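Local coordinates for protein PTS system, IIA component (Enterococcus faecalis, PDB 3BED) that probably carries phosphoryl groups during sugar uptake, as the IIA subunit of a mannose/sorbose-type phosphotransferase system, at residues G94-M99 with S124-I129; D43-T48 with C76-M81; K7-S12 with A54-A59; E19-T24 with A34-M39. All blocks are in the same frame, centred on the assembly; numbering follows the deposited sequence. Where two conformers were deposited one is given.

Contact 1: residues G94-M99 with S124-I129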
loop_
_atom_site.group_PDB
_atom_site.type_symbol
_atom_site.label_atom_id
_atom_site.label_comp_id
_atom_site.label_asym_id
_atom_site.label_seq_id
_atom_site.Cartn_x
_atom_site.Cartn_y
_atom_site.Cartn_z
ATOM N N GLY A 94 -4.518 2.079 -6.386
ATOM C CA GLY A 94 -4.588 2.322 -4.956
ATOM C C GLY A 94 -4.116 1.135 -4.120
ATOM O O GLY A 94 -4.473 1.038 -2.952
ATOM N N LEU A 95 -3.271 0.261 -4.695
ATOM C CA LEU A 95 -2.834 -0.967 -4.006
ATOM C C LEU A 95 -2.482 -0.755 -2.556
ATOM O O LEU A 95 -1.631 0.076 -2.242
ATOM C CB LEU A 95 -1.559 -1.473 -4.704
ATOM C CG LEU A 95 -0.802 -2.689 -4.170
ATOM C CD1 LEU A 95 -1.677 -3.932 -4.107
ATOM C CD2 LEU A 95 0.494 -2.971 -5.020
ATOM N N ASN A 96 -3.138 -1.525 -1.678
ATOM C CA ASN A 96 -2.740 -1.627 -0.298
ATOM C C ASN A 96 -2.754 -3.114 0.070
ATOM O O ASN A 96 -3.150 -3.986 -0.753
ATOM C CB ASN A 96 -3.597 -0.772 0.658
ATOM C CG ASN A 96 -5.078 -1.011 0.474
ATOM O OD1 ASN A 96 -5.500 -2.097 0.011
ATOM N ND2 ASN A 96 -5.906 0.034 0.835
ATOM N N LEU A 97 -2.242 -3.407 1.252
ATOM C CA LEU A 97 -2.029 -4.820 1.592
ATOM C C LEU A 97 -3.347 -5.586 1.655
ATOM O O LEU A 97 -3.387 -6.765 1.278
ATOM C CB LEU A 97 -1.290 -4.931 2.925
ATOM C CG LEU A 97 -0.802 -6.358 3.285
ATOM C CD1 LEU A 97 0.042 -7.027 2.180
ATOM C CD2 LEU A 97 0.020 -6.272 4.547
ATOM N N ALA A 98 -4.415 -4.962 2.151
ATOM C CA ALA A 98 -5.648 -5.699 2.237
ATOM C C ALA A 98 -6.088 -6.158 0.847
ATOM O O ALA A 98 -6.643 -7.260 0.690
ATOM C CB ALA A 98 -6.734 -4.824 2.882
HETATM N N MSE A 99 -5.889 -5.298 -0.147
HETATM C CA MSE A 99 -6.304 -5.655 -1.500
HETATM C C MSE A 99 -5.517 -6.843 -2.003
HETATM O O MSE A 99 -6.088 -7.751 -2.652
HETATM C CB MSE A 99 -6.141 -4.465 -2.447
HETATM C CG MSE A 99 -7.141 -3.404 -2.259
HETATM SE SE MSE A 99 -6.476 -1.790 -3.176
HETATM C CE MSE A 99 -5.775 -2.863 -4.745
ATOM N N SER A 124 -12.360 0.010 1.968
ATOM C CA SER A 124 -12.729 -0.309 3.363
ATOM C C SER A 124 -11.522 -0.482 4.255
ATOM O O SER A 124 -11.604 -0.360 5.496
ATOM C CB SER A 124 -13.589 -1.572 3.450
ATOM O OG SER A 124 -14.844 -1.358 2.829
ATOM N N ALA A 125 -10.392 -0.812 3.613
ATOM C CA ALA A 125 -9.144 -1.035 4.346
ATOM C C ALA A 125 -8.539 0.241 4.949
ATOM O O ALA A 125 -7.617 0.182 5.772
ATOM C CB ALA A 125 -8.113 -1.659 3.417
ATOM N N VAL A 126 -8.944 1.380 4.420
ATOM C CA VAL A 126 -8.335 2.648 4.811
ATOM C C VAL A 126 -9.227 3.256 5.894
ATOM O O VAL A 126 -10.369 3.678 5.636
ATOM C CB VAL A 126 -8.207 3.629 3.624
ATOM C CG1 VAL A 126 -7.718 4.992 4.120
ATOM C CG2 VAL A 126 -7.289 3.031 2.473
ATOM N N THR A 127 -8.720 3.270 7.128
ATOM C CA THR A 127 -9.479 3.815 8.257
ATOM C C THR A 127 -8.542 4.386 9.297
ATOM O O THR A 127 -7.394 3.993 9.388
ATOM C CB THR A 127 -10.357 2.722 8.961
ATOM O OG1 THR A 127 -11.305 3.330 9.841
ATOM C CG2 THR A 127 -9.507 1.817 9.799
ATOM N N THR A 128 -9.066 5.338 10.079
ATOM C CA THR A 128 -8.350 5.803 11.267
ATOM C C THR A 128 -8.549 4.767 12.385
ATOM O O THR A 128 -9.662 4.315 12.629
ATOM C CB THR A 128 -8.799 7.225 11.679
ATOM O OG1 THR A 128 -8.525 8.121 10.605
ATOM C CG2 THR A 128 -8.008 7.740 12.914
ATOM N N ILE A 129 -7.453 4.408 13.034
ATOM C CA ILE A 129 -7.426 3.378 14.059
ATOM C C ILE A 129 -7.478 4.001 15.456
ATOM O O ILE A 129 -6.774 4.952 15.729
ATOM C CB ILE A 129 -6.124 2.562 13.851
ATOM C CG1 ILE A 129 -6.147 1.891 12.454
ATOM C CG2 ILE A 129 -5.874 1.559 15.032
ATOM C CD1 ILE A 129 -7.082 0.646 12.352
#
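The backbones of A98 and A125 come closest here, with CA atoms 6.2 Å apart where the first turn of helix 97-105 faces the chain just past the end of helix 111-124. The two methyl groups meet at a slant: A98 CB lies 3.5 Å from A125 CB, slightly inside ordinary van der Waals distance, so the two backbones could hardly draw nearer at this point. Beside this pair sits N96, whose amide has a different task at each end. Its ND2 rests between V126 CG2 at 3.7 Å and A125 CB at 3.8 Å, and its side chain runs obliquely to that of V126. These are packing contacts; the N-H groups are used on G122 O of the same chain and on G94 O of the second subunit. The other end of the amide turns back on its own helix. With CG placed between the backbone N and the carbonyl carbon (chi1 51°), OD1 swings over the helix start and accepts from M99 N at 3.2 Å, with an N-H...O angle of 151°. One buried side chain thus caps a helix, holds the end of another and crosses to the partner chain, and its amide can hardly rotate without losing one of these bonds. N96 is a textbook N-cap, set at a dimer interface. From V126 the chain goes on to residues 127-129, which form an antiparallel ladder with a strand of the second subunit, the exchanged C-terminal strand by which dimers of the mannose-type IIA family extend their parallel sheets.

Contact 2: residues D43-T48 with C76-M81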
loop_
_atom_site.group_PDB
_atom_site.type_symbol
_atom_site.label_atom_id
_atom_site.label_comp_id
_atom_site.label_asym_id
_atom_site.label_seq_id
_atom_site.Cartn_x
_atom_site.Cartn_y
_atom_site.Cartn_z
ATOM N N ASP A 43 13.510 3.434 -15.943
ATOM C CA ASP A 43 12.606 2.812 -16.898
ATOM C C ASP A 43 11.859 3.782 -17.784
ATOM O O ASP A 43 11.831 3.604 -18.994
ATOM C CB ASP A 43 11.598 1.903 -16.222
ATOM C CG ASP A 43 12.167 0.519 -15.926
ATOM O OD1 ASP A 43 13.086 0.000 -16.640
ATOM O OD2 ASP A 43 11.713 -0.059 -14.949
ATOM N N GLY A 44 11.139 4.726 -17.186
ATOM C CA GLY A 44 10.287 5.548 -18.083
ATOM C C GLY A 44 9.277 4.765 -18.932
ATOM O O GLY A 44 9.066 3.553 -18.710
ATOM N N LEU A 45 8.662 5.434 -19.899
ATOM C CA LEU A 45 7.483 4.848 -20.547
ATOM C C LEU A 45 7.769 3.564 -21.335
ATOM O O LEU A 45 7.088 2.545 -21.153
ATOM C CB LEU A 45 6.761 5.880 -21.429
ATOM C CG LEU A 45 5.546 5.350 -22.195
ATOM C CD1 LEU A 45 4.366 4.900 -21.269
ATOM C CD2 LEU A 45 5.031 6.327 -23.331
ATOM N N SER A 46 8.764 3.605 -22.201
ATOM C CA SER A 46 9.020 2.471 -23.069
ATOM C C SER A 46 9.455 1.260 -22.254
ATOM O O SER A 46 9.020 0.138 -22.534
ATOM C CB SER A 46 10.070 2.826 -24.136
ATOM O OG SER A 46 9.499 3.659 -25.150
ATOM N N GLY A 47 10.277 1.476 -21.228
ATOM C CA GLY A 47 10.781 0.326 -20.436
ATOM C C GLY A 47 9.680 -0.291 -19.599
ATOM O O GLY A 47 9.665 -1.507 -19.387
ATOM N N THR A 48 8.773 0.546 -19.094
ATOM C CA THR A 48 7.649 0.076 -18.317
ATOM C C THR A 48 6.687 -0.694 -19.219
ATOM O O THR A 48 6.223 -1.780 -18.850
ATOM C CB THR A 48 6.935 1.266 -17.629
ATOM O OG1 THR A 48 7.894 1.969 -16.816
ATOM C CG2 THR A 48 5.876 0.765 -16.723
ATOM N N CYS A 76 0.436 2.752 -13.676
ATOM C CA CYS A 76 -0.989 2.633 -13.909
ATOM C C CYS A 76 -1.388 2.986 -15.358
ATOM O O CYS A 76 -2.197 2.263 -15.995
ATOM C CB CYS A 76 -1.747 3.458 -12.890
ATOM S SG CYS A 76 -3.528 3.058 -12.845
ATOM N N ASN A 77 -0.811 4.067 -15.905
ATOM C CA ASN A 77 -1.138 4.430 -17.298
ATOM C C ASN A 77 -0.779 3.311 -18.287
ATOM O O ASN A 77 -1.490 3.025 -19.238
ATOM C CB ASN A 77 -0.374 5.696 -17.697
ATOM C CG ASN A 77 -0.787 6.914 -16.872
ATOM O OD1 ASN A 77 -1.898 6.967 -16.319
ATOM N ND2 ASN A 77 0.089 7.922 -16.838
ATOM N N VAL A 78 0.344 2.680 -18.033
ATOM C CA VAL A 78 0.815 1.609 -18.908
ATOM C C VAL A 78 -0.155 0.408 -18.855
ATOM O O VAL A 78 -0.467 -0.165 -19.884
ATOM C CB VAL A 78 2.202 1.227 -18.505
ATOM C CG1 VAL A 78 2.624 -0.178 -19.059
ATOM C CG2 VAL A 78 3.151 2.311 -18.930
ATOM N N ALA A 79 -0.644 0.085 -17.649
ATOM C CA ALA A 79 -1.643 -0.979 -17.458
ATOM C C ALA A 79 -2.915 -0.602 -18.209
ATOM O O ALA A 79 -3.458 -1.419 -18.971
ATOM C CB ALA A 79 -1.932 -1.210 -15.954
HETATM N N MSE A 80 -3.385 0.640 -18.025
HETATM C CA MSE A 80 -4.574 1.126 -18.714
HETATM C C MSE A 80 -4.439 0.998 -20.242
HETATM O O MSE A 80 -5.386 0.608 -20.935
HETATM C CB MSE A 80 -4.830 2.589 -18.356
HETATM C CG MSE A 80 -6.133 3.081 -18.917
HETATM SE SE MSE A 80 -6.417 4.937 -18.449
HETATM C CE MSE A 80 -4.712 5.708 -19.112
HETATM N N MSE A 81 -3.255 1.356 -20.762
HETATM C CA MSE A 81 -3.033 1.336 -22.217
HETATM C C MSE A 81 -3.102 -0.127 -22.732
HETATM O O MSE A 81 -3.564 -0.405 -23.837
HETATM C CB MSE A 81 -1.665 1.934 -22.577
HETATM C CG MSE A 81 -1.624 3.472 -22.474
HETATM SE SE MSE A 81 0.131 4.137 -23.041
HETATM C CE MSE A 81 0.728 4.735 -21.298
#
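T48 and V78 touch through methyl groups, and the flat group nearest to hand is the peptide carbonyl of G44, which helps to orient T48, since no ring takes part. T48 OG1 stands above the plane of that carbonyl, 38° out of it, and donates to G44 O at 2.7 Å. T48 N donates to G44 O as well, at 3.0 Å, so one oxygen takes both hydrogens that T48 can offer. The OG1 bond helps to hold the rotation of the side chain: its hydroxyl faces back along its own helix, while CG2, anti to the backbone N, is turned outward to V78 CG2 at 3.8 Å. V78 is the wedge of the contact. Its CG2 fits between T48 and L45, with L45 CD1 at 3.7 Å, and its other branch, CG1, lies near the backbone oxygen of T48. L45 CD1 also reaches the selenomethionine M81, whose CE is 3.6 Å away at the end of a chain bent about its last torsion. The short helical segments pass with axes 10.3 Å apart and inclined by 53°, and V78 also packs on Q49 and L52 of helix 44-59. On the far side of helix 74-82, C76 and M80 pack on I129 and L131 of the second subunit. Burial is graded across the contact: T48 and V78 are enclosed, whereas L45 and M81 form an exposed border. Methyl-to-methyl packing therefore joins the two helices, and the T48 hydroxyl, the one polar group among the four touching side chains, is met within its own helix.

Contact 3: residues K7-S12 with A54-A59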
loop_
_atom_site.group_PDB
_atom_site.type_symbol
_atom_site.label_atom_id
_atom_site.label_comp_id
_atom_site.label_asym_id
_atom_site.label_seq_id
_atom_site.Cartn_x
_atom_site.Cartn_y
_atom_site.Cartn_z
ATOM N N LYS A 7 -5.357 -14.192 -13.520
ATOM C CA LYS A 7 -3.960 -13.940 -13.188
ATOM C C LYS A 7 -3.811 -12.554 -12.517
ATOM O O LYS A 7 -4.572 -11.613 -12.828
ATOM C CB LYS A 7 -3.072 -14.022 -14.414
ATOM C CG LYS A 7 -3.084 -15.459 -15.024
ATOM C CD LYS A 7 -2.185 -16.417 -14.217
ATOM C CE LYS A 7 -2.402 -17.876 -14.619
ATOM N NZ LYS A 7 -2.218 -18.802 -13.471
ATOM N N LEU A 8 -2.873 -12.467 -11.579
ATOM C CA LEU A 8 -2.605 -11.193 -10.871
ATOM C C LEU A 8 -1.267 -10.614 -11.256
ATOM O O LEU A 8 -0.257 -11.346 -11.446
ATOM C CB LEU A 8 -2.648 -11.376 -9.356
ATOM C CG LEU A 8 -3.954 -11.894 -8.781
ATOM C CD1 LEU A 8 -3.746 -12.077 -7.276
ATOM C CD2 LEU A 8 -5.121 -10.961 -9.064
ATOM N N ILE A 9 -1.250 -9.284 -11.358
ATOM C CA ILE A 9 -0.017 -8.548 -11.637
ATOM C C ILE A 9 -0.039 -7.376 -10.664
ATOM O O ILE A 9 -1.014 -6.625 -10.641
ATOM C CB ILE A 9 0.033 -8.021 -13.075
ATOM C CG1 ILE A 9 -0.110 -9.175 -14.095
ATOM C CG2 ILE A 9 1.379 -7.231 -13.280
ATOM C CD1 ILE A 9 -0.182 -8.743 -15.546
ATOM N N LEU A 10 1.034 -7.178 -9.922
ATOM C CA LEU A 10 1.129 -5.945 -9.086
ATOM C C LEU A 10 2.168 -5.058 -9.717
ATOM O O LEU A 10 3.235 -5.526 -10.074
ATOM C CB LEU A 10 1.543 -6.285 -7.629
ATOM C CG LEU A 10 0.785 -7.400 -6.873
ATOM C CD1 LEU A 10 1.238 -7.431 -5.433
ATOM C CD2 LEU A 10 -0.712 -7.195 -6.965
HETATM N N MSE A 11 1.865 -3.763 -9.827
HETATM C CA MSE A 11 2.748 -2.836 -10.526
HETATM C C MSE A 11 2.936 -1.611 -9.699
HETATM O O MSE A 11 1.972 -1.067 -9.134
HETATM C CB MSE A 11 2.130 -2.379 -11.869
HETATM C CG MSE A 11 1.866 -3.494 -12.819
HETATM SE SE MSE A 11 1.349 -2.791 -14.586
HETATM C CE MSE A 11 2.926 -1.998 -15.132
ATOM N N SER A 12 4.187 -1.137 -9.670
ATOM C CA SER A 12 4.423 0.103 -8.920
ATOM C C SER A 12 5.625 0.870 -9.377
ATOM O O SER A 12 6.497 0.313 -10.068
ATOM C CB SER A 12 4.636 -0.164 -7.406
ATOM O OG SER A 12 5.872 -0.814 -7.121
ATOM N N ALA A 54 5.954 -8.078 -21.703
ATOM C CA ALA A 54 6.581 -9.406 -21.592
ATOM C C ALA A 54 5.708 -10.362 -20.791
ATOM O O ALA A 54 5.578 -11.548 -21.145
ATOM C CB ALA A 54 7.939 -9.280 -20.992
ATOM N N ILE A 55 5.104 -9.860 -19.718
ATOM C CA ILE A 55 4.224 -10.650 -18.878
ATOM C C ILE A 55 2.914 -10.963 -19.598
ATOM O O ILE A 55 2.461 -12.120 -19.635
ATOM C CB ILE A 55 3.917 -9.867 -17.597
ATOM C CG1 ILE A 55 5.203 -9.728 -16.765
ATOM C CG2 ILE A 55 2.809 -10.553 -16.804
ATOM C CD1 ILE A 55 5.106 -8.665 -15.675
ATOM N N LEU A 56 2.307 -9.953 -20.213
ATOM C CA LEU A 56 0.991 -10.154 -20.860
ATOM C C LEU A 56 1.104 -11.041 -22.107
ATOM O O LEU A 56 0.188 -11.833 -22.396
ATOM C CB LEU A 56 0.355 -8.832 -21.242
ATOM C CG LEU A 56 -0.054 -7.893 -20.083
ATOM C CD1 LEU A 56 -0.668 -6.620 -20.645
ATOM C CD2 LEU A 56 -1.024 -8.510 -19.096
ATOM N N LYS A 57 2.208 -10.901 -22.823
ATOM C CA LYS A 57 2.433 -11.712 -24.033
ATOM C C LYS A 57 2.622 -13.168 -23.673
ATOM O O LYS A 57 2.148 -14.061 -24.403
ATOM C CB LYS A 57 3.647 -11.229 -24.813
ATOM C CG LYS A 57 3.427 -9.941 -25.559
ATOM C CD LYS A 57 4.708 -9.489 -26.275
ATOM C CE LYS A 57 4.548 -8.099 -26.898
ATOM N NZ LYS A 57 5.895 -7.565 -27.373
ATOM N N GLU A 58 3.317 -13.408 -22.564
ATOM C CA GLU A 58 3.582 -14.757 -22.089
ATOM C C GLU A 58 2.261 -15.455 -21.741
ATOM O O GLU A 58 2.106 -16.663 -22.004
ATOM C CB GLU A 58 4.532 -14.726 -20.886
ATOM C CG GLU A 58 4.657 -16.051 -20.115
ATOM C CD GLU A 58 5.458 -17.117 -20.856
ATOM O OE1 GLU A 58 6.097 -16.807 -21.888
ATOM O OE2 GLU A 58 5.442 -18.273 -20.388
ATOM N N ALA A 59 1.311 -14.715 -21.168
ATOM C CA ALA A 59 0.056 -15.301 -20.705
ATOM C C ALA A 59 -1.055 -15.382 -21.763
ATOM O O ALA A 59 -2.004 -16.192 -21.628
ATOM C CB ALA A 59 -0.458 -14.566 -19.456
#
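The two residues that receive I9, namely I55 and L56, also share one donor through their backbones: A59 N bonds to I55 O at 3.2 Å and, more weakly, to L56 O at 3.3 Å. This forked bond belongs to the last turn of helix 44-59, and the side chains of I55 and L56 are what reach strand 7-13. I9 reaches across with its longest branch. CG1 lies anti to the carbonyl carbon and the chain is extended beyond it (chi2 175°), which carries CD1 well out from the sheet. This single methyl meets both partners, I55 CG2 at 3.7 Å and L56 CD2 at 3.7 Å. The approaches differ: I9 and I55 run alongside one another with opposite senses, whereas L56 lies nearly perpendicular to I9. I55 spreads further over A35 and V37 of the neighbouring strand, and L56 over A82 and Y86, so the I9 contact joins a larger apolar layer. Everything that meets across the contact is aliphatic carbon at ordinary packing distance. Its cohesion must come from dispersion and the exclusion of water, which sets spacing closely and direction only loosely.

Contact 4: residues E19-T24 with A34-M39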
loop_
_atom_site.group_PDB
_atom_site.type_symbol
_atom_site.label_atom_id
_atom_site.label_comp_id
_atom_site.label_asym_id
_atom_site.label_seq_id
_atom_site.Cartn_x
_atom_site.Cartn_y
_atom_site.Cartn_z
ATOM N N GLU A 19 7.487 -5.881 -2.754
ATOM C CA GLU A 19 7.448 -6.182 -1.326
ATOM C C GLU A 19 6.025 -6.392 -0.823
ATOM O O GLU A 19 5.826 -7.068 0.171
ATOM C CB GLU A 19 8.152 -5.071 -0.503
ATOM C CG GLU A 19 9.658 -4.995 -0.818
ATOM C CD GLU A 19 10.418 -6.253 -0.394
ATOM O OE1 GLU A 19 9.859 -7.111 0.356
ATOM O OE2 GLU A 19 11.584 -6.399 -0.845
ATOM N N THR A 20 5.050 -5.783 -1.498
ATOM C CA THR A 20 3.650 -6.051 -1.158
ATOM C C THR A 20 3.337 -7.538 -1.373
ATOM O O THR A 20 2.690 -8.165 -0.509
ATOM C CB THR A 20 2.694 -5.157 -1.959
ATOM O OG1 THR A 20 3.020 -3.786 -1.702
ATOM C CG2 THR A 20 1.261 -5.375 -1.503
ATOM N N LEU A 21 3.770 -8.090 -2.516
ATOM C CA LEU A 21 3.585 -9.527 -2.743
ATOM C C LEU A 21 4.298 -10.366 -1.668
ATOM O O LEU A 21 3.732 -11.310 -1.151
ATOM C CB LEU A 21 4.065 -9.931 -4.147
ATOM C CG LEU A 21 3.891 -11.414 -4.485
ATOM C CD1 LEU A 21 2.432 -11.845 -4.398
ATOM C CD2 LEU A 21 4.502 -11.739 -5.864
ATOM N N ALA A 22 5.547 -10.018 -1.363
ATOM C CA ALA A 22 6.323 -10.779 -0.348
ATOM C C ALA A 22 5.598 -10.787 0.984
ATOM O O ALA A 22 5.444 -11.834 1.599
ATOM C CB ALA A 22 7.712 -10.196 -0.196
ATOM N N SER A 23 5.110 -9.632 1.392
ATOM C CA SER A 23 4.342 -9.517 2.642
ATOM C C SER A 23 3.045 -10.346 2.593
ATOM O O SER A 23 2.644 -10.988 3.565
ATOM C CB SER A 23 4.046 -8.050 2.929
ATOM O OG SER A 23 5.265 -7.348 3.198
ATOM N N THR A 24 2.353 -10.291 1.454
ATOM C CA THR A 24 1.133 -11.086 1.251
ATOM C C THR A 24 1.431 -12.567 1.419
ATOM O O THR A 24 0.670 -13.284 2.031
ATOM C CB THR A 24 0.556 -10.844 -0.182
ATOM O OG1 THR A 24 0.207 -9.466 -0.312
ATOM C CG2 THR A 24 -0.675 -11.691 -0.432
ATOM N N ALA A 34 1.704 -13.584 -8.003
ATOM C CA ALA A 34 1.451 -12.481 -8.924
ATOM C C ALA A 34 2.714 -12.209 -9.674
ATOM O O ALA A 34 3.830 -12.439 -9.146
ATOM C CB ALA A 34 0.975 -11.206 -8.180
ATOM N N ALA A 35 2.570 -11.785 -10.921
ATOM C CA ALA A 35 3.719 -11.195 -11.622
ATOM C C ALA A 35 3.889 -9.784 -11.084
ATOM O O ALA A 35 2.974 -9.239 -10.474
ATOM C CB ALA A 35 3.468 -11.174 -13.119
ATOM N N ILE A 36 5.087 -9.236 -11.264
ATOM C CA ILE A 36 5.386 -7.903 -10.718
ATOM C C ILE A 36 6.003 -7.058 -11.798
ATOM O O ILE A 36 6.853 -7.541 -12.554
ATOM C CB ILE A 36 6.449 -8.017 -9.562
ATOM C CG1 ILE A 36 5.922 -8.880 -8.391
ATOM C CG2 ILE A 36 6.889 -6.665 -9.103
ATOM C CD1 ILE A 36 4.642 -8.300 -7.694
ATOM N N VAL A 37 5.590 -5.795 -11.877
ATOM C CA VAL A 37 6.358 -4.757 -12.612
ATOM C C VAL A 37 6.828 -3.705 -11.617
ATOM O O VAL A 37 5.999 -3.062 -10.927
ATOM C CB VAL A 37 5.537 -4.058 -13.694
ATOM C CG1 VAL A 37 6.376 -2.937 -14.388
ATOM C CG2 VAL A 37 5.007 -5.084 -14.695
ATOM N N SER A 38 8.146 -3.572 -11.552
ATOM C CA SER A 38 8.837 -2.607 -10.706
ATOM C C SER A 38 9.435 -1.556 -11.620
ATOM O O SER A 38 10.435 -1.828 -12.340
ATOM C CB SER A 38 9.965 -3.321 -9.958
ATOM O OG SER A 38 9.401 -4.225 -9.006
HETATM N N MSE A 39 8.807 -0.381 -11.683
HETATM C CA MSE A 39 9.325 0.658 -12.579
HETATM C C MSE A 39 10.438 1.411 -11.875
HETATM O O MSE A 39 10.209 2.126 -10.906
HETATM C CB MSE A 39 8.230 1.657 -12.990
HETATM C CG MSE A 39 8.800 2.722 -13.934
HETATM SE SE MSE A 39 7.487 4.088 -14.371
HETATM C CE MSE A 39 7.529 4.973 -12.733
#
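L21 straddles the start of strand 35-39, giving one branch to A34 and the other to I36 as well as to the backbone between them. Its CG is anti to the backbone N (chi1 -179°), which sends the fork out from helix 16-28 toward the strand. CD1 lies over A34, 4.1 Å from A34 CB and equally far from A34 N. That amide nitrogen is buried by the contact and has no partner in the model, so here an apolar branch screens a polar group without satisfying it. CD2 sits 3.4 Å from A34 O, a close carbon-to-oxygen approach beside the chain, and 3.9 Å from I36 CD1. I36 comes to meet the leucine obliquely, and its CD1 also touches L21 CB at 3.9 Å, so I36 touches both the base and one branch of the leucine. The CA atoms of L21 and A34 are the nearest pair, 7.2 Å apart. Helix 16-28 is the connection of a beta-alpha-beta unit, and this contact lays it on the strand it leads to, an outermost strand of the sheet within this chain. I36 also packs on L10 of strand 7-13. Elsewhere on the helix, T20 and T24 pack on helix 97-105, and S23 OG bonds to H13 O of the second subunit.

How the contacts relate
From the N terminus, segment 7-12 opens contact 3, and before it closes the chain completes contact 4, a short loop from 19-24 to 34-39 that lies wholly within the longer one. Segment 43-48 then opens contact 2; contact 3 ends at 54-59 and contact 2 at 76-81, so these two cross, sharing helix 44-59. Contact 1 follows in series. Contacts 3 and 4 share the parallel sheet, bonded at L10 N to A35 O, with their helices on opposite faces; contact 2 joins two helices on the contact 3 face. Contact 1 touches contact 4 through L97 and T24 and leads to the dimer interface, its centre about 25 Å from that of contact 2.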